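Local coordinates for protein putative dehydratase (Mesorhizobium loti, PDB 2POZ) that is of unknown function but probably acts as a lyase, perhaps a dehydratase, of the mandelate racemase and muconate lactonizing enzyme family in the enolase superfamily, at residues F116-G130 with E322-A336. Sequence-based numbering, arbitrary orientation.
Sequences FGGKIRDRVRAYANG and EANITNFMIHEHYPA
R121, set against E322 and I325, illustrates how one guanidinium can serve two main-chain carbonyls. Its NH1 donates to E322 O at 2.6 Å, tilted from that carbonyl's plane, and also to I325 O, which takes a second bond end-on from NH2 and lies in the guanidinium plane. A bend at chi3 (73°) brings NH1 and NH2 to these oxygens, while F328 CB covers one face of the group and I120 CG2 the other. Nearby, I120 N donates to A323 O almost straight along the carbonyl, and N324 ND2 reaches G118 O at 2.7 Å while K291 NZ is hydrogen-bonded to N324 OD1. Packing is tightest here: I120 CD1 presses to 3.3 Å from T326 CG2, and V124 CG1 meets F328 CE2 at 3.5 Å, the latter side chains crossing at about a right angle.

Residues 123-128 and 331-333 run side by side as parallel strands, with Y127 N bonded to H331 O and Y127 O to H333 N. Y127 lays its ring face against E332 CA and its edge against I330 CG2. E332 OE2 accepts from N129 ND2 at 2.8 Å, the N-H...O angle being 168°, and pairs with K157 of strand 155-158, which also bonds Y127 OH. N129 CB sits over the centre of the Y334 ring, 3.8 Å from the centroid.

The contact is looser in two places: the partly exposed R125 flank, where the guanidinium touches I330 CD1 by one face and pairs with E201, and past Y334, where a water bridges N129 O and A336 N.

As in enolase-superfamily barrels, these are probably the first and last strands, and pairing A126, Y127 and A128 with H331, E332 and H333 closes the barrel. The chemistry implies that R121 satisfies two main-chain carbonyls, and that N129 and K157 fix the E332 carboxylate between strands.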
# COMPACT_ATOMS: atom_id res chain seq x y z
N PHE A 116 -14.22 -34.34 14.58
CA PHE A 116 -13.77 -33.27 13.70
C PHE A 116 -14.36 -33.32 12.29
O PHE A 116 -14.07 -32.46 11.46
CB PHE A 116 -12.24 -33.29 13.59
CG PHE A 116 -11.53 -32.71 14.79
CD1 PHE A 116 -12.24 -32.31 15.92
CD2 PHE A 116 -10.14 -32.54 14.77
CE1 PHE A 116 -11.57 -31.77 17.03
CE2 PHE A 116 -9.48 -32.00 15.87
CZ PHE A 116 -10.20 -31.61 17.00
N GLY A 117 -15.17 -34.34 12.01
CA GLY A 117 -15.76 -34.45 10.69
C GLY A 117 -15.33 -35.69 9.93
O GLY A 117 -15.48 -35.77 8.71
N GLY A 118 -14.77 -36.66 10.65
CA GLY A 118 -14.36 -37.89 10.00
C GLY A 118 -12.96 -37.89 9.41
O GLY A 118 -12.26 -36.88 9.40
N LYS A 119 -12.59 -39.05 8.89
CA LYS A 119 -11.28 -39.27 8.30
C LYS A 119 -11.26 -39.04 6.79
O LYS A 119 -12.27 -39.18 6.11
CB LYS A 119 -10.87 -40.72 8.60
CG LYS A 119 -9.51 -41.11 8.06
CD LYS A 119 -9.39 -42.62 7.98
CE LYS A 119 -9.60 -43.29 9.32
NZ LYS A 119 -9.60 -44.77 9.19
N ILE A 120 -10.09 -38.67 6.28
CA ILE A 120 -9.89 -38.45 4.86
C ILE A 120 -8.84 -39.44 4.34
O ILE A 120 -8.84 -39.80 3.17
CB ILE A 120 -9.39 -37.01 4.56
CG1 ILE A 120 -10.50 -36.00 4.82
CG2 ILE A 120 -8.92 -36.91 3.12
CD1 ILE A 120 -10.10 -34.58 4.50
N ARG A 121 -7.96 -39.88 5.23
CA ARG A 121 -6.89 -40.81 4.87
C ARG A 121 -6.63 -41.83 5.98
O ARG A 121 -6.82 -41.54 7.17
CB ARG A 121 -5.61 -40.02 4.55
CG ARG A 121 -5.21 -39.03 5.63
CD ARG A 121 -4.08 -38.11 5.19
NE ARG A 121 -4.50 -37.11 4.21
CZ ARG A 121 -5.17 -36.00 4.50
NH1 ARG A 121 -5.52 -35.72 5.75
NH2 ARG A 121 -5.49 -35.15 3.53
N ASP A 122 -6.21 -43.04 5.60
CA ASP A 122 -5.94 -44.09 6.59
C ASP A 122 -4.48 -44.16 7.00
O ASP A 122 -4.12 -44.91 7.90
CB ASP A 122 -6.36 -45.46 6.04
CG ASP A 122 -7.84 -45.53 5.72
OD1 ASP A 122 -8.66 -45.21 6.61
OD2 ASP A 122 -8.18 -45.91 4.59
N ARG A 123 -3.63 -43.38 6.34
CA ARG A 123 -2.21 -43.38 6.67
C ARG A 123 -1.57 -42.13 6.11
O ARG A 123 -2.11 -41.49 5.20
CB ARG A 123 -1.53 -44.63 6.08
CG ARG A 123 -1.50 -44.67 4.56
CD ARG A 123 -0.94 -45.98 4.03
NE ARG A 123 -0.35 -45.83 2.71
CZ ARG A 123 -1.02 -45.58 1.59
NH1 ARG A 123 -2.35 -45.47 1.61
NH2 ARG A 123 -0.37 -45.43 0.44
N VAL A 124 -0.41 -41.76 6.66
CA VAL A 124 0.29 -40.58 6.19
C VAL A 124 1.77 -40.86 5.99
O VAL A 124 2.38 -41.61 6.75
CB VAL A 124 0.19 -39.41 7.19
CG1 VAL A 124 -1.23 -38.90 7.26
CG2 VAL A 124 0.67 -39.87 8.57
N ARG A 125 2.32 -40.25 4.96
CA ARG A 125 3.73 -40.39 4.66
C ARG A 125 4.47 -39.40 5.56
O ARG A 125 3.93 -38.35 5.92
CB ARG A 125 3.98 -40.04 3.19
CG ARG A 125 5.42 -40.16 2.77
CD ARG A 125 5.56 -39.80 1.31
NE ARG A 125 6.95 -39.62 0.95
CZ ARG A 125 7.44 -38.51 0.41
NH1 ARG A 125 6.64 -37.49 0.17
NH2 ARG A 125 8.73 -38.43 0.12
N ALA A 126 5.70 -39.73 5.93
CA ALA A 126 6.46 -38.85 6.80
C ALA A 126 7.87 -38.65 6.30
O ALA A 126 8.37 -39.45 5.52
CB ALA A 126 6.50 -39.42 8.22
N TYR A 127 8.50 -37.56 6.73
CA TYR A 127 9.89 -37.31 6.37
C TYR A 127 10.64 -37.54 7.68
O TYR A 127 10.06 -37.46 8.76
CB TYR A 127 10.09 -35.89 5.83
CG TYR A 127 9.82 -34.75 6.78
CD1 TYR A 127 10.75 -34.39 7.76
CD2 TYR A 127 8.65 -33.99 6.68
CE1 TYR A 127 10.53 -33.29 8.60
CE2 TYR A 127 8.41 -32.90 7.52
CZ TYR A 127 9.35 -32.55 8.48
OH TYR A 127 9.11 -31.49 9.31
N ALA A 128 11.93 -37.83 7.59
CA ALA A 128 12.72 -38.07 8.79
C ALA A 128 13.55 -36.85 9.21
O ALA A 128 14.11 -36.14 8.38
CB ALA A 128 13.63 -39.29 8.58
N ASN A 129 13.61 -36.62 10.52
CA ASN A 129 14.41 -35.54 11.08
C ASN A 129 15.20 -36.18 12.22
O ASN A 129 14.98 -37.35 12.55
CB ASN A 129 13.50 -34.44 11.64
CG ASN A 129 14.21 -33.10 11.80
OD1 ASN A 129 15.44 -33.04 11.77
ND2 ASN A 129 13.44 -32.03 11.99
N GLY A 130 16.12 -35.42 12.81
CA GLY A 130 16.92 -35.93 13.92
C GLY A 130 17.91 -37.05 13.62
O GLY A 130 18.39 -37.71 14.53
N GLU A 322 -3.96 -34.98 11.33
CA GLU A 322 -3.57 -35.33 9.97
C GLU A 322 -4.52 -36.31 9.30
O GLU A 322 -4.51 -36.46 8.08
CB GLU A 322 -2.14 -35.89 9.98
CG GLU A 322 -1.17 -34.95 10.69
CD GLU A 322 0.26 -35.48 10.71
OE1 GLU A 322 0.44 -36.70 10.92
OE2 GLU A 322 1.19 -34.66 10.53
N ALA A 323 -5.34 -36.97 10.09
CA ALA A 323 -6.31 -37.91 9.53
C ALA A 323 -7.51 -37.13 8.99
O ALA A 323 -8.21 -37.58 8.09
CB ALA A 323 -6.78 -38.89 10.60
N ASN A 324 -7.70 -35.92 9.53
CA ASN A 324 -8.86 -35.10 9.21
C ASN A 324 -8.72 -33.88 8.29
O ASN A 324 -9.63 -33.59 7.51
CB ASN A 324 -9.51 -34.69 10.54
CG ASN A 324 -10.69 -33.76 10.37
OD1 ASN A 324 -10.54 -32.54 10.38
ND2 ASN A 324 -11.88 -34.33 10.22
N ILE A 325 -7.60 -33.16 8.35
CA ILE A 325 -7.45 -31.96 7.52
C ILE A 325 -7.37 -32.23 6.02
O ILE A 325 -6.77 -33.21 5.57
CB ILE A 325 -6.23 -31.11 7.95
CG1 ILE A 325 -4.96 -31.97 7.95
CG2 ILE A 325 -6.47 -30.52 9.34
CD1 ILE A 325 -3.70 -31.18 8.24
N THR A 326 -7.99 -31.34 5.25
CA THR A 326 -8.02 -31.48 3.81
C THR A 326 -6.73 -31.02 3.12
O THR A 326 -6.43 -31.48 2.02
CB THR A 326 -9.22 -30.72 3.22
OG1 THR A 326 -9.24 -29.39 3.75
CG2 THR A 326 -10.53 -31.40 3.59
N ASN A 327 -5.98 -30.12 3.76
CA ASN A 327 -4.74 -29.62 3.17
C ASN A 327 -3.47 -30.16 3.84
O ASN A 327 -2.52 -29.42 4.08
CB ASN A 327 -4.74 -28.07 3.17
CG ASN A 327 -4.90 -27.47 4.57
OD1 ASN A 327 -5.45 -28.09 5.47
ND2 ASN A 327 -4.44 -26.23 4.73
N PHE A 328 -3.47 -31.45 4.13
CA PHE A 328 -2.32 -32.09 4.75
C PHE A 328 -1.24 -32.36 3.70
O PHE A 328 -1.55 -32.78 2.59
CB PHE A 328 -2.72 -33.43 5.38
CG PHE A 328 -1.55 -34.26 5.83
CD1 PHE A 328 -0.84 -33.94 6.99
CD2 PHE A 328 -1.14 -35.36 5.08
CE1 PHE A 328 0.26 -34.69 7.39
CE2 PHE A 328 -0.04 -36.12 5.47
CZ PHE A 328 0.66 -35.79 6.62
N MSE A 329 0.02 -32.12 4.07
CA MSE A 329 1.12 -32.37 3.15
C MSE A 329 1.94 -33.61 3.53
O MSE A 329 1.98 -34.59 2.78
CB MSE A 329 2.06 -31.16 3.11
CG MSE A 329 3.26 -31.37 2.20
SE MSE A 329 4.59 -29.96 2.37
CE MSE A 329 6.06 -30.81 1.41
N ILE A 330 2.58 -33.57 4.68
CA ILE A 330 3.44 -34.67 5.11
C ILE A 330 3.64 -34.62 6.63
O ILE A 330 3.49 -33.56 7.25
CB ILE A 330 4.80 -34.55 4.37
CG1 ILE A 330 5.64 -35.81 4.55
CG2 ILE A 330 5.55 -33.32 4.87
CD1 ILE A 330 6.88 -35.83 3.64
N HIS A 331 3.96 -35.76 7.23
CA HIS A 331 4.17 -35.89 8.67
C HIS A 331 5.67 -35.84 9.01
O HIS A 331 6.51 -36.20 8.19
CB HIS A 331 3.58 -37.24 9.12
CG HIS A 331 3.74 -37.53 10.58
ND1 HIS A 331 2.80 -37.18 11.53
CD2 HIS A 331 4.71 -38.20 11.26
CE1 HIS A 331 3.18 -37.62 12.71
NE2 HIS A 331 4.33 -38.24 12.58
N GLU A 332 6.01 -35.40 10.23
CA GLU A 332 7.41 -35.32 10.67
C GLU A 332 7.73 -36.34 11.77
O GLU A 332 7.00 -36.44 12.76
CB GLU A 332 7.73 -33.91 11.19
CG GLU A 332 9.14 -33.79 11.78
CD GLU A 332 9.46 -32.38 12.28
OE1 GLU A 332 8.56 -31.76 12.88
OE2 GLU A 332 10.61 -31.92 12.08
N HIS A 333 8.83 -37.07 11.62
CA HIS A 333 9.21 -38.07 12.61
C HIS A 333 10.73 -38.04 12.91
O HIS A 333 11.53 -37.75 12.02
CB HIS A 333 8.80 -39.46 12.12
CG HIS A 333 8.97 -40.54 13.14
ND1 HIS A 333 8.41 -40.48 14.40
CD2 HIS A 333 9.62 -41.73 13.08
CE1 HIS A 333 8.70 -41.58 15.06
NE2 HIS A 333 9.44 -42.35 14.29
N TYR A 334 11.09 -38.32 14.16
CA TYR A 334 12.48 -38.35 14.62
C TYR A 334 12.75 -39.77 15.13
O TYR A 334 12.88 -39.99 16.33
CB TYR A 334 12.71 -37.37 15.78
CG TYR A 334 12.54 -35.90 15.46
CD1 TYR A 334 13.63 -35.03 15.48
CD2 TYR A 334 11.27 -35.37 15.20
CE1 TYR A 334 13.46 -33.66 15.24
CE2 TYR A 334 11.10 -34.00 14.96
CZ TYR A 334 12.19 -33.15 14.98
OH TYR A 334 12.01 -31.80 14.77
N PRO A 335 12.84 -40.75 14.22
CA PRO A 335 13.08 -42.13 14.65
C PRO A 335 14.31 -42.38 15.54
O PRO A 335 14.25 -43.19 16.46
CB PRO A 335 13.14 -42.90 13.32
CG PRO A 335 13.67 -41.89 12.37
CD PRO A 335 12.91 -40.63 12.76
N ALA A 336 15.40 -41.66 15.29
CA ALA A 336 16.63 -41.84 16.08
C ALA A 336 16.48 -41.56 17.58
O ALA A 336 17.16 -42.18 18.41
CB ALA A 336 17.76 -40.98 15.50
O HOH W 1 16.00 -39.80 13.20